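Local structure of rifin (7JZI) at residues Ser41-Ser46 with Asp64-Glu69; Thr54-Leu59 with Gln111-Ala116; Glu86-Ile91 with Asp103-Val108. The protein belongs to the variant surface antigens of malaria parasites, and this helical piece of it probably serves to engage other proteins such as host receptors. All blocks are in the same frame, centred on the assembly; numbering follows the deposited sequence.

Contact 1: Ser41-Ser46 with Asp64-Glu69; sequences SGIFNS and DTEMNE
Ser41 and Glu66 carry this contact through a carboxylate that reaches both the hydroxyl and the backbone N of the serine. This is the tight part. Glu66 OE1 takes the hydroxyl hydrogen bond from Ser41 OG at 2.9 Å, on the syn side and 28° out of the carboxylate plane, while OE2 turns to the backbone and takes a weak bond from Ser41 N at 3.5 Å. With OG set between the backbone N and the carbonyl carbon (chi1 65°), the hydroxyl can also accept a weak bond from Ile43 N at 3.3 Å. A small hydroxyl side chain suits this place, since it joins the helix start to the carboxylate; the negative charge there would probably be eased by the N-terminal end of helix 43-50.

The rest is looser. Ile43 CD1 flanks the carboxylate, 3.8 Å from Glu66 OE1, the isoleucine and the glutamate passing alongside one another and pointing opposite ways. The Glu66 side chain also touches Leu39. The contact lies at the protein surface, with Ser41 exposed to solvent. Gly42 stands at the N-cap position; with phi 94° a side chain would press on the carbonyl O of Ser41, so glycine fits. Here a side-chain carboxylate ties the start of a short helix to a longer neighbour at the edge of the helical domain of this rifin fragment.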
ATOM      1  N   SER B  41      -2.680 -12.831  -7.543  1.00113.11           N
ATOM      2  CA  SER B  41      -1.392 -13.411  -7.909  1.00112.64           C
ATOM      3  C   SER B  41      -1.256 -14.836  -7.392  1.00119.78           C
ATOM      4  O   SER B  41      -0.717 -15.709  -8.081  1.00125.70           O
ATOM      5  CB  SER B  41      -0.255 -12.556  -7.361  1.00 98.77           C
ATOM      6  OG  SER B  41      -0.274 -12.575  -5.943  1.00 93.59           O
ATOM      7  N   GLY B  42      -1.718 -15.082  -6.171  1.00116.58           N
ATOM      8  CA  GLY B  42      -1.568 -16.379  -5.546  1.00120.03           C
ATOM      9  C   GLY B  42      -0.353 -16.522  -4.657  1.00112.57           C
ATOM     10  O   GLY B  42       0.034 -17.651  -4.331  1.00118.07           O
ATOM     11  N   ILE B  43       0.258 -15.411  -4.245  1.00117.33           N
ATOM     12  CA  ILE B  43       1.459 -15.480  -3.420  1.00117.14           C
ATOM     13  C   ILE B  43       1.174 -16.212  -2.116  1.00117.36           C
ATOM     14  O   ILE B  43       2.003 -16.990  -1.630  1.00131.10           O
ATOM     15  CB  ILE B  43       2.024 -14.073  -3.173  1.00113.06           C
ATOM     16  CG1 ILE B  43       2.388 -13.418  -4.502  1.00121.38           C
ATOM     17  CG2 ILE B  43       3.249 -14.169  -2.321  1.00117.33           C
ATOM     18  CD1 ILE B  43       2.723 -11.945  -4.399  1.00122.49           C
ATOM     19  N   PHE B  44       0.002 -15.976  -1.530  1.00119.83           N
ATOM     20  CA  PHE B  44      -0.322 -16.592  -0.247  1.00131.50           C
ATOM     21  C   PHE B  44      -0.339 -18.111  -0.361  1.00129.16           C
ATOM     22  O   PHE B  44       0.256 -18.813   0.466  1.00132.61           O
ATOM     23  CB  PHE B  44      -1.671 -16.072   0.253  1.00129.64           C
ATOM     24  CG  PHE B  44      -2.223 -16.834   1.426  1.00118.84           C
ATOM     25  CD1 PHE B  44      -3.388 -17.573   1.296  1.00135.26           C
ATOM     26  CD2 PHE B  44      -1.580 -16.815   2.653  1.00107.44           C
ATOM     27  CE1 PHE B  44      -3.905 -18.281   2.366  1.00131.09           C
ATOM     28  CE2 PHE B  44      -2.096 -17.517   3.732  1.00128.47           C
ATOM     29  CZ  PHE B  44      -3.259 -18.254   3.586  1.00130.63           C
ATOM     30  N   ASN B  45      -1.146 -18.608  -1.292  1.00116.94           N
ATOM     31  CA  ASN B  45      -1.269 -20.075  -1.423  1.00122.34           C
ATOM     32  C   ASN B  45       0.133 -20.612  -1.694  1.00129.60           C
ATOM     33  O   ASN B  45       0.478 -21.669  -1.160  1.00131.28           O
ATOM     34  CB  ASN B  45      -2.305 -20.458  -2.478  1.00108.36           C
ATOM     35  CG  ASN B  45      -3.727 -20.315  -1.983  1.00113.06           C
ATOM     36  OD1 ASN B  45      -3.974 -20.315  -0.781  1.00133.23           O
ATOM     37  ND2 ASN B  45      -4.671 -20.207  -2.903  1.00 98.71           N
ATOM     38  N   SER B  46       0.919 -19.882  -2.477  1.00122.13           N
ATOM     39  CA  SER B  46       2.247 -20.426  -2.838  1.00125.87           C
ATOM     40  C   SER B  46       3.076 -20.579  -1.573  1.00134.13           C
ATOM     41  O   SER B  46       3.720 -21.623  -1.415  1.00145.80           O
ATOM     42  CB  SER B  46       2.950 -19.555  -3.832  1.00128.05           C
ATOM     43  OG  SER B  46       3.749 -18.579  -3.182  1.00139.46           O
ATOM     44  N   ASP B  64       3.982  -5.348  -1.248  1.00 85.16           N
ATOM     45  CA  ASP B  64       3.937  -3.924  -1.534  1.00 90.01           C
ATOM     46  C   ASP B  64       3.598  -3.698  -3.000  1.00 91.61           C
ATOM     47  O   ASP B  64       2.613  -3.018  -3.320  1.00 92.31           O
ATOM     48  CB  ASP B  64       5.262  -3.257  -1.171  1.00 97.81           C
ATOM     49  CG  ASP B  64       5.190  -1.738  -1.258  1.00116.22           C
ATOM     50  OD1 ASP B  64       4.077  -1.200  -1.458  1.00120.62           O
ATOM     51  OD2 ASP B  64       6.244  -1.078  -1.146  1.00111.03           O
ATOM     52  N   THR B  65       4.357  -4.328  -3.908  1.00100.53           N
ATOM     53  CA  THR B  65       4.142  -4.084  -5.332  1.00102.63           C
ATOM     54  C   THR B  65       2.691  -4.344  -5.691  1.00 90.12           C
ATOM     55  O   THR B  65       1.981  -3.437  -6.148  1.00 92.39           O
ATOM     56  CB  THR B  65       5.070  -4.953  -6.194  1.00100.87           C
ATOM     57  OG1 THR B  65       4.453  -6.218  -6.445  1.00133.21           O
ATOM     58  CG2 THR B  65       6.411  -5.164  -5.520  1.00114.61           C
ATOM     59  N   GLU B  66       2.204  -5.545  -5.369  1.00 99.90           N
ATOM     60  CA  GLU B  66       0.832  -5.868  -5.719  1.00 87.19           C
ATOM     61  C   GLU B  66      -0.134  -4.877  -5.098  1.00 92.77           C
ATOM     62  O   GLU B  66      -0.998  -4.332  -5.800  1.00 91.63           O
ATOM     63  CB  GLU B  66       0.481  -7.277  -5.270  1.00 92.59           C
ATOM     64  CG  GLU B  66      -0.901  -7.702  -5.714  1.00 92.74           C
ATOM     65  CD  GLU B  66      -0.902  -9.087  -6.302  1.00107.02           C
ATOM     66  OE1 GLU B  66       0.137  -9.760  -6.162  1.00109.43           O
ATOM     67  OE2 GLU B  66      -1.934  -9.503  -6.879  1.00102.36           O
ATOM     68  N   MET B  67       0.053  -4.554  -3.811  1.00 91.77           N
ATOM     69  CA  MET B  67      -0.912  -3.674  -3.168  1.00 76.98           C
ATOM     70  C   MET B  67      -0.942  -2.326  -3.864  1.00 93.91           C
ATOM     71  O   MET B  67      -2.027  -1.814  -4.173  1.00 76.90           O
ATOM     72  CB  MET B  67      -0.590  -3.525  -1.681  1.00 73.30           C
ATOM     73  CG  MET B  67      -1.783  -3.089  -0.842  1.00108.05           C
ATOM     74  SD  MET B  67      -1.478  -2.986   0.939  1.00100.67           S
ATOM     75  CE  MET B  67      -0.505  -4.459   1.205  1.00 78.60           C
ATOM     76  N   ASN B  68       0.239  -1.844  -4.239  1.00100.70           N
ATOM     77  CA  ASN B  68       0.336  -0.539  -4.933  1.00 80.88           C
ATOM     78  C   ASN B  68      -0.512  -0.632  -6.204  1.00 86.15           C
ATOM     79  O   ASN B  68      -1.280   0.304  -6.447  1.00 88.67           O
ATOM     80  CB  ASN B  68       1.781  -0.105  -5.158  1.00 95.69           C
ATOM     81  CG  ASN B  68       2.470   0.346  -3.889  1.00 99.11           C
ATOM     82  OD1 ASN B  68       3.668   0.610  -3.892  1.00100.76           O
ATOM     83  ND2 ASN B  68       1.725   0.440  -2.802  1.00101.05           N
ATOM     84  N   GLU B  69      -0.373  -1.704  -6.994  1.00 95.72           N
ATOM     85  CA  GLU B  69      -1.123  -1.788  -8.240  1.00 90.97           C
ATOM     86  C   GLU B  69      -2.618  -1.878  -7.989  1.00 91.11           C
ATOM     87  O   GLU B  69      -3.406  -1.280  -8.730  1.00 80.11           O
ATOM     88  CB  GLU B  69      -0.686  -2.988  -9.077  1.00108.14           C
ATOM     89  CG  GLU B  69      -1.298  -2.962 -10.465  1.00117.91           C
ATOM     90  CD  GLU B  69      -1.191  -4.275 -11.203  1.00139.22           C
ATOM     91  OE1 GLU B  69      -0.236  -5.024 -10.929  1.00139.96           O
ATOM     92  OE2 GLU B  69      -2.072  -4.570 -12.040  1.00151.11           O
TER

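Contact 2: Thr54-Leu59 with Gln111-Ala116; sequences TEVTGL and QALEKA
Leu113 reaches across to Thr54, Val56 and Thr57, and nearly all the touching is done by one methyl, CD1. It lies 3.5 Å from Val56 CG2, 3.6 Å from Thr54 OG1 and 4.0 Å from Thr57 CG2, so two methyls and a hydroxyl oxygen gather about it. Val56 CG2 also approaches Leu113 CB, at 3.8 Å, which makes the valine the main apolar partner, its branch crossing the leucine at a slant. Leucine suits the place because its branched apolar end is long enough to reach across. Its CG stands anti to the backbone N (chi1 180°), which directs the fork from helix 101-127 to the start of helix 56-70 and to Thr54 just ahead of it. The threonines suit the margin: Thr57 offers its methyl, whereas Thr54 offers its oxygen, which makes no hydrogen bond across the contact.

One step further out, the start of helix 56-70 fixes where these side chains stand. Glu55 is its N-cap residue, and its carbonyl oxygen receives weak bonds from Gly58 N and Leu59 N. Val56 is buried and leans also on Phe47 of helix 43-50. Leu59, further round the same turn, packs on Phe47 and on Leu31 of helix 8-33. On the opposing helix, Ala112 and Ala116 lie against Val27; their small side chains suit a close approach to helix 8-33. Thus Leu113 bridges two helices that run in opposite directions, while helix 8-33 packs on both, as in an antiparallel alpha-helical bundle.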
ATOM      1  N   THR B  54      10.436 -18.650   7.561  1.00159.67           N
ATOM      2  CA  THR B  54      11.239 -17.462   7.832  1.00163.04           C
ATOM      3  C   THR B  54      11.649 -16.726   6.565  1.00167.86           C
ATOM      4  O   THR B  54      12.427 -15.771   6.652  1.00159.85           O
ATOM      5  CB  THR B  54      12.480 -17.783   8.689  1.00166.95           C
ATOM      6  OG1 THR B  54      13.402 -16.670   8.666  1.00195.92           O
ATOM      7  CG2 THR B  54      13.150 -19.187   8.435  1.00163.20           C
ATOM      8  N   GLU B  55      11.131 -17.119   5.399  1.00168.79           N
ATOM      9  CA  GLU B  55      11.205 -16.264   4.224  1.00163.37           C
ATOM     10  C   GLU B  55      10.094 -15.219   4.185  1.00160.19           C
ATOM     11  O   GLU B  55       9.885 -14.637   3.124  1.00160.62           O
ATOM     12  CB  GLU B  55      11.167 -17.117   2.952  1.00163.58           C
ATOM     13  CG  GLU B  55      12.147 -18.282   2.904  1.00160.54           C
ATOM     14  CD  GLU B  55      12.363 -18.800   1.495  1.00160.63           C
ATOM     15  OE1 GLU B  55      11.423 -18.752   0.684  1.00156.44           O
ATOM     16  OE2 GLU B  55      13.477 -19.283   1.209  1.00159.95           O
ATOM     17  N   VAL B  56       9.372 -14.990   5.290  1.00150.85           N
ATOM     18  CA  VAL B  56       8.204 -14.106   5.239  1.00143.79           C
ATOM     19  C   VAL B  56       8.565 -12.678   4.846  1.00143.31           C
ATOM     20  O   VAL B  56       7.778 -12.003   4.169  1.00141.64           O
ATOM     21  CB  VAL B  56       7.441 -14.107   6.576  1.00140.71           C
ATOM     22  CG1 VAL B  56       6.506 -15.292   6.659  1.00142.76           C
ATOM     23  CG2 VAL B  56       8.407 -14.099   7.733  1.00141.94           C
ATOM     24  N   THR B  57       9.744 -12.188   5.237  1.00136.61           N
ATOM     25  CA  THR B  57      10.086 -10.834   4.824  1.00142.82           C
ATOM     26  C   THR B  57      10.234 -10.759   3.313  1.00143.82           C
ATOM     27  O   THR B  57       9.993  -9.700   2.717  1.00144.11           O
ATOM     28  CB  THR B  57      11.389 -10.388   5.489  1.00141.69           C
ATOM     29  OG1 THR B  57      12.493 -10.965   4.774  1.00148.06           O
ATOM     30  CG2 THR B  57      11.430 -10.837   6.938  1.00121.26           C
ATOM     31  N   GLY B  58      10.553 -11.888   2.673  1.00139.71           N
ATOM     32  CA  GLY B  58      10.479 -11.949   1.225  1.00140.79           C
ATOM     33  C   GLY B  58       9.093 -11.646   0.713  1.00135.13           C
ATOM     34  O   GLY B  58       8.897 -10.738  -0.110  1.00140.04           O
ATOM     35  N   LEU B  59       8.103 -12.304   1.310  1.00137.18           N
ATOM     36  CA  LEU B  59       6.721 -12.088   0.935  1.00135.33           C
ATOM     37  C   LEU B  59       6.418 -10.603   0.999  1.00129.39           C
ATOM     38  O   LEU B  59       5.583 -10.104   0.240  1.00122.70           O
ATOM     39  CB  LEU B  59       5.831 -12.902   1.877  1.00120.52           C
ATOM     40  CG  LEU B  59       4.521 -13.520   1.399  1.00115.79           C
ATOM     41  CD1 LEU B  59       3.873 -14.280   2.543  1.00127.90           C
ATOM     42  CD2 LEU B  59       3.591 -12.454   0.880  1.00127.59           C
ATOM     43  N   GLN B 111       7.355  -8.601  13.215  1.00141.69           N
ATOM     44  CA  GLN B 111       6.621  -9.007  14.406  1.00137.65           C
ATOM     45  C   GLN B 111       6.142 -10.448  14.274  1.00143.89           C
ATOM     46  O   GLN B 111       6.323 -11.264  15.189  1.00152.08           O
ATOM     47  CB  GLN B 111       5.445  -8.040  14.618  1.00140.36           C
ATOM     48  CG  GLN B 111       4.365  -8.446  15.610  1.00157.72           C
ATOM     49  CD  GLN B 111       3.241  -9.241  14.936  1.00160.51           C
ATOM     50  OE1 GLN B 111       3.084  -9.194  13.714  1.00159.22           O
ATOM     51  NE2 GLN B 111       2.440  -9.939  15.731  1.00150.36           N
ATOM     52  N   ALA B 112       5.601 -10.794  13.102  1.00142.63           N
ATOM     53  CA  ALA B 112       5.175 -12.173  12.852  1.00139.56           C
ATOM     54  C   ALA B 112       6.342 -13.161  12.908  1.00146.15           C
ATOM     55  O   ALA B 112       6.213 -14.261  13.462  1.00145.78           O
ATOM     56  CB  ALA B 112       4.467 -12.262  11.499  1.00130.73           C
ATOM     57  N   LEU B 113       7.513 -12.767  12.403  1.00157.49           N
ATOM     58  CA  LEU B 113       8.617 -13.717  12.294  1.00154.81           C
ATOM     59  C   LEU B 113       9.317 -13.938  13.623  1.00152.71           C
ATOM     60  O   LEU B 113       9.734 -15.059  13.917  1.00158.28           O
ATOM     61  CB  LEU B 113       9.634 -13.224  11.256  1.00156.38           C
ATOM     62  CG  LEU B 113      10.893 -14.065  10.969  1.00156.95           C
ATOM     63  CD1 LEU B 113      11.377 -13.832   9.547  1.00156.09           C
ATOM     64  CD2 LEU B 113      12.038 -13.762  11.936  1.00153.90           C
ATOM     65  N   GLU B 114       9.408 -12.918  14.465  1.00153.36           N
ATOM     66  CA  GLU B 114      10.024 -13.156  15.760  1.00158.01           C
ATOM     67  C   GLU B 114       9.037 -13.795  16.727  1.00153.92           C
ATOM     68  O   GLU B 114       9.441 -14.630  17.545  1.00157.06           O
ATOM     69  CB  GLU B 114      10.625 -11.859  16.308  1.00151.96           C
ATOM     70  CG  GLU B 114      11.485 -11.167  15.244  1.00152.14           C
ATOM     71  CD  GLU B 114      12.906 -10.847  15.700  1.00158.65           C
ATOM     72  OE1 GLU B 114      13.263 -11.194  16.848  1.00158.71           O
ATOM     73  OE2 GLU B 114      13.687 -10.298  14.883  1.00160.87           O
ATOM     74  N   LYS B 115       7.742 -13.498  16.573  1.00151.56           N
ATOM     75  CA  LYS B 115       6.672 -14.347  17.075  1.00141.12           C
ATOM     76  C   LYS B 115       6.964 -15.815  16.780  1.00145.05           C
ATOM     77  O   LYS B 115       7.047 -16.649  17.691  1.00151.20           O
ATOM     78  CB  LYS B 115       5.380 -13.889  16.376  1.00141.35           C
ATOM     79  CG  LYS B 115       4.107 -14.650  16.644  1.00146.24           C
ATOM     80  CD  LYS B 115       3.724 -14.759  18.090  1.00139.80           C
ATOM     81  CE  LYS B 115       2.696 -13.677  18.390  1.00140.09           C
ATOM     82  NZ  LYS B 115       1.532 -14.207  19.157  1.00140.54           N
ATOM     83  N   ALA B 116       7.173 -16.126  15.495  1.00149.29           N
ATOM     84  CA  ALA B 116       7.319 -17.514  15.071  1.00153.08           C
ATOM     85  C   ALA B 116       8.594 -18.144  15.605  1.00160.08           C
ATOM     86  O   ALA B 116       8.583 -19.303  16.026  1.00165.02           O
ATOM     87  CB  ALA B 116       7.293 -17.610  13.547  1.00156.47           C
TER

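Contact 3: Glu86-Ile91 with Asp103-Val108; sequences EKLGVI and DAITNV
Leu88 meets Ala104, Ile105 and Val108 mainly through its two methyl branches, each of which has its own partners. CD2 touches both Ala104 CB and Val108 CG2, each at 4.0 Å, and the valine branch crosses the leucine at about a right angle. CD1 goes the other way, to Ile105 CG1 at 4.2 Å. With CG anti to the carbonyl carbon (chi1 -71°), the fork of Leu88 opens toward helix 101-127, and a residue with two terminal methyls is suited to meeting three neighbours spread over one turn of it. Ile105, buried, continues inward to Ile63 of helix 56-70, so Leu88 adds to the hydrophobic core that these helices share.

Backbone and side chain meet as well: Leu88 O lies 3.7 Å from Ala104 CB. An alanine suits this spot, for its single methyl lets the end of helix 84-88 come near, the CA atoms of Leu88 and Ala104 being 5.7 Å apart. This is apolar helix packing within the helical domain of this rifin fragment, with the C-terminal end of the short helix 84-88 set against the side of the long helix 101-127.

No hydrogen bond crosses between the segments; the polar links lie elsewhere. Gly89, with positive phi (97°), ends the helix, and its N gives a weak bond to Glu86 O at 3.2 Å. Past this turn, Val90 O accepts a hydrogen bond from a basic side chain of another protein's chain, while Glu86 and Val90 both pack on aromatic side chains of that protein.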
ATOM      1  N   GLU B  86      -5.054   1.298   6.353  1.00 99.27           N
ATOM      2  CA  GLU B  86      -5.305   2.204   7.502  1.00 96.99           C
ATOM      3  C   GLU B  86      -4.585   1.651   8.725  1.00100.56           C
ATOM      4  O   GLU B  86      -4.010   2.443   9.481  1.00 99.99           O
ATOM      5  CB  GLU B  86      -6.798   2.283   7.798  1.00102.77           C
ATOM      6  CG  GLU B  86      -7.600   2.969   6.711  1.00123.35           C
ATOM      7  CD  GLU B  86      -9.102   2.931   6.938  1.00142.61           C
ATOM      8  OE1 GLU B  86      -9.558   2.073   7.718  1.00147.34           O
ATOM      9  OE2 GLU B  86      -9.809   3.764   6.341  1.00155.47           O
ATOM     10  N   LYS B  87      -4.631   0.338   8.906  1.00109.27           N
ATOM     11  CA  LYS B  87      -3.939  -0.306  10.045  1.00 95.05           C
ATOM     12  C   LYS B  87      -2.436  -0.100   9.894  1.00 95.71           C
ATOM     13  O   LYS B  87      -1.767   0.084  10.912  1.00 97.42           O
ATOM     14  CB  LYS B  87      -4.347  -1.778  10.097  1.00104.48           C
ATOM     15  CG  LYS B  87      -5.829  -2.019   9.841  1.00 96.10           C
ATOM     16  CD  LYS B  87      -6.268  -3.453  10.020  1.00118.56           C
ATOM     17  CE  LYS B  87      -7.750  -3.639   9.772  1.00127.92           C
ATOM     18  NZ  LYS B  87      -8.199  -5.015  10.091  1.00106.04           N
ATOM     19  N   LEU B  88      -1.935  -0.154   8.664  1.00 98.31           N
ATOM     20  CA  LEU B  88      -0.481  -0.007   8.417  1.00 87.85           C
ATOM     21  C   LEU B  88      -0.031   1.388   8.836  1.00 91.71           C
ATOM     22  O   LEU B  88       1.127   1.532   9.230  1.00 90.38           O
ATOM     23  CB  LEU B  88      -0.182  -0.281   6.944  1.00101.60           C
ATOM     24  CG  LEU B  88      -0.323  -1.732   6.490  1.00 99.51           C
ATOM     25  CD1 LEU B  88      -0.228  -1.829   4.977  1.00 84.05           C
ATOM     26  CD2 LEU B  88       0.734  -2.607   7.141  1.00101.00           C
ATOM     27  N   GLY B  89      -0.916   2.375   8.746  1.00 98.43           N
ATOM     28  CA  GLY B  89      -0.564   3.728   9.205  1.00 88.58           C
ATOM     29  C   GLY B  89      -0.110   4.609   8.070  1.00 89.17           C
ATOM     30  O   GLY B  89       0.342   5.720   8.340  1.00108.93           O
ATOM     31  N   VAL B  90      -0.276   4.145   6.840  1.00 90.88           N
ATOM     32  CA  VAL B  90       0.199   4.899   5.651  1.00 90.42           C
ATOM     33  C   VAL B  90      -0.835   5.945   5.257  1.00 81.66           C
ATOM     34  O   VAL B  90      -0.579   6.667   4.294  1.00109.63           O
ATOM     35  CB  VAL B  90       0.503   3.939   4.493  1.00 91.61           C
ATOM     36  CG1 VAL B  90       1.656   3.015   4.839  1.00100.69           C
ATOM     37  CG2 VAL B  90      -0.720   3.129   4.110  1.00 82.66           C
ATOM     38  N   ILE B  91      -1.957   6.021   5.964  1.00 83.81           N
ATOM     39  CA  ILE B  91      -2.919   7.118   5.667  1.00 95.61           C
ATOM     40  C   ILE B  91      -2.455   8.324   6.492  1.00 91.35           C
ATOM     41  O   ILE B  91      -2.356   8.180   7.716  1.00104.59           O
ATOM     42  CB  ILE B  91      -4.386   6.716   5.880  1.00 87.29           C
ATOM     43  CG1 ILE B  91      -4.961   6.008   4.652  1.00 97.88           C
ATOM     44  CG2 ILE B  91      -5.228   7.929   6.241  1.00112.34           C
ATOM     45  CD1 ILE B  91      -4.443   4.610   4.440  1.00112.17           C
ATOM     46  N   ASP B 103       7.898  -0.462   4.454  1.00115.05           N
ATOM     47  CA  ASP B 103       8.455  -0.523   5.798  1.00113.80           C
ATOM     48  C   ASP B 103       7.410  -0.995   6.800  1.00109.74           C
ATOM     49  O   ASP B 103       7.712  -1.816   7.673  1.00115.39           O
ATOM     50  CB  ASP B 103       9.023   0.837   6.199  1.00119.10           C
ATOM     51  CG  ASP B 103      10.416   1.067   5.647  1.00116.22           C
ATOM     52  OD1 ASP B 103      11.107   0.073   5.326  1.00106.92           O
ATOM     53  OD2 ASP B 103      10.817   2.243   5.528  1.00134.09           O
ATOM     54  N   ALA B 104       6.167  -0.523   6.663  1.00107.91           N
ATOM     55  CA  ALA B 104       5.105  -0.970   7.559  1.00103.24           C
ATOM     56  C   ALA B 104       4.813  -2.454   7.374  1.00100.40           C
ATOM     57  O   ALA B 104       4.600  -3.180   8.354  1.00109.56           O
ATOM     58  CB  ALA B 104       3.842  -0.143   7.325  1.00100.68           C
ATOM     59  N   ILE B 105       4.824  -2.927   6.127  1.00 95.02           N
ATOM     60  CA  ILE B 105       4.591  -4.344   5.876  1.00106.81           C
ATOM     61  C   ILE B 105       5.707  -5.176   6.494  1.00113.14           C
ATOM     62  O   ILE B 105       5.460  -6.209   7.131  1.00122.88           O
ATOM     63  CB  ILE B 105       4.455  -4.592   4.362  1.00104.02           C
ATOM     64  CG1 ILE B 105       3.288  -3.779   3.800  1.00104.52           C
ATOM     65  CG2 ILE B 105       4.238  -6.057   4.070  1.00104.32           C
ATOM     66  CD1 ILE B 105       2.949  -4.109   2.372  1.00 97.02           C
ATOM     67  N   THR B 106       6.952  -4.724   6.343  1.00114.51           N
ATOM     68  CA  THR B 106       8.071  -5.451   6.929  1.00118.17           C
ATOM     69  C   THR B 106       8.021  -5.434   8.455  1.00127.00           C
ATOM     70  O   THR B 106       8.433  -6.403   9.093  1.00132.00           O
ATOM     71  CB  THR B 106       9.405  -4.903   6.409  1.00123.37           C
ATOM     72  OG1 THR B 106       9.375  -3.472   6.385  1.00122.85           O
ATOM     73  CG2 THR B 106       9.699  -5.440   5.005  1.00109.73           C
ATOM     74  N   ASN B 107       7.530  -4.352   9.068  1.00127.25           N
ATOM     75  CA  ASN B 107       7.414  -4.363  10.529  1.00125.98           C
ATOM     76  C   ASN B 107       6.303  -5.299  10.999  1.00120.89           C
ATOM     77  O   ASN B 107       6.472  -6.021  11.995  1.00133.66           O
ATOM     78  CB  ASN B 107       7.150  -2.954  11.071  1.00133.13           C
ATOM     79  CG  ASN B 107       8.285  -1.977  10.789  1.00137.98           C
ATOM     80  OD1 ASN B 107       8.091  -0.968  10.113  1.00143.64           O
ATOM     81  ND2 ASN B 107       9.462  -2.258  11.332  1.00133.07           N
ATOM     82  N   VAL B 108       5.192  -5.359  10.254  1.00122.52           N
ATOM     83  CA  VAL B 108       4.154  -6.352  10.543  1.00123.33           C
ATOM     84  C   VAL B 108       4.739  -7.759  10.505  1.00133.00           C
ATOM     85  O   VAL B 108       4.615  -8.537  11.461  1.00131.67           O
ATOM     86  CB  VAL B 108       2.970  -6.207   9.570  1.00107.96           C
ATOM     87  CG1 VAL B 108       2.216  -7.517   9.449  1.00114.88           C
ATOM     88  CG2 VAL B 108       2.041  -5.112  10.032  1.00 88.78           C
TER

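In the fold
From the N terminus, helix 8-33 comes first, and contact 1 then begins with 41-46 at the start of helix 43-50. Contact 2 begins at 54-59 before contact 1 closes at 64-69, so the two cross; both draw on helix 56-70, and Ile43 packs on Leu59 between them. Beyond Cys71, which is disulfide-bonded to Cys82, contact 3 opens at 86-91 and closes at 103-108, a short loop that falls wholly within the longer one completed by 111-116 in contact 2. Contacts 2 and 3 fasten two neighbouring parts of helix 101-127 to different partners, while Met67 meets Ile105 between contacts 1 and 3.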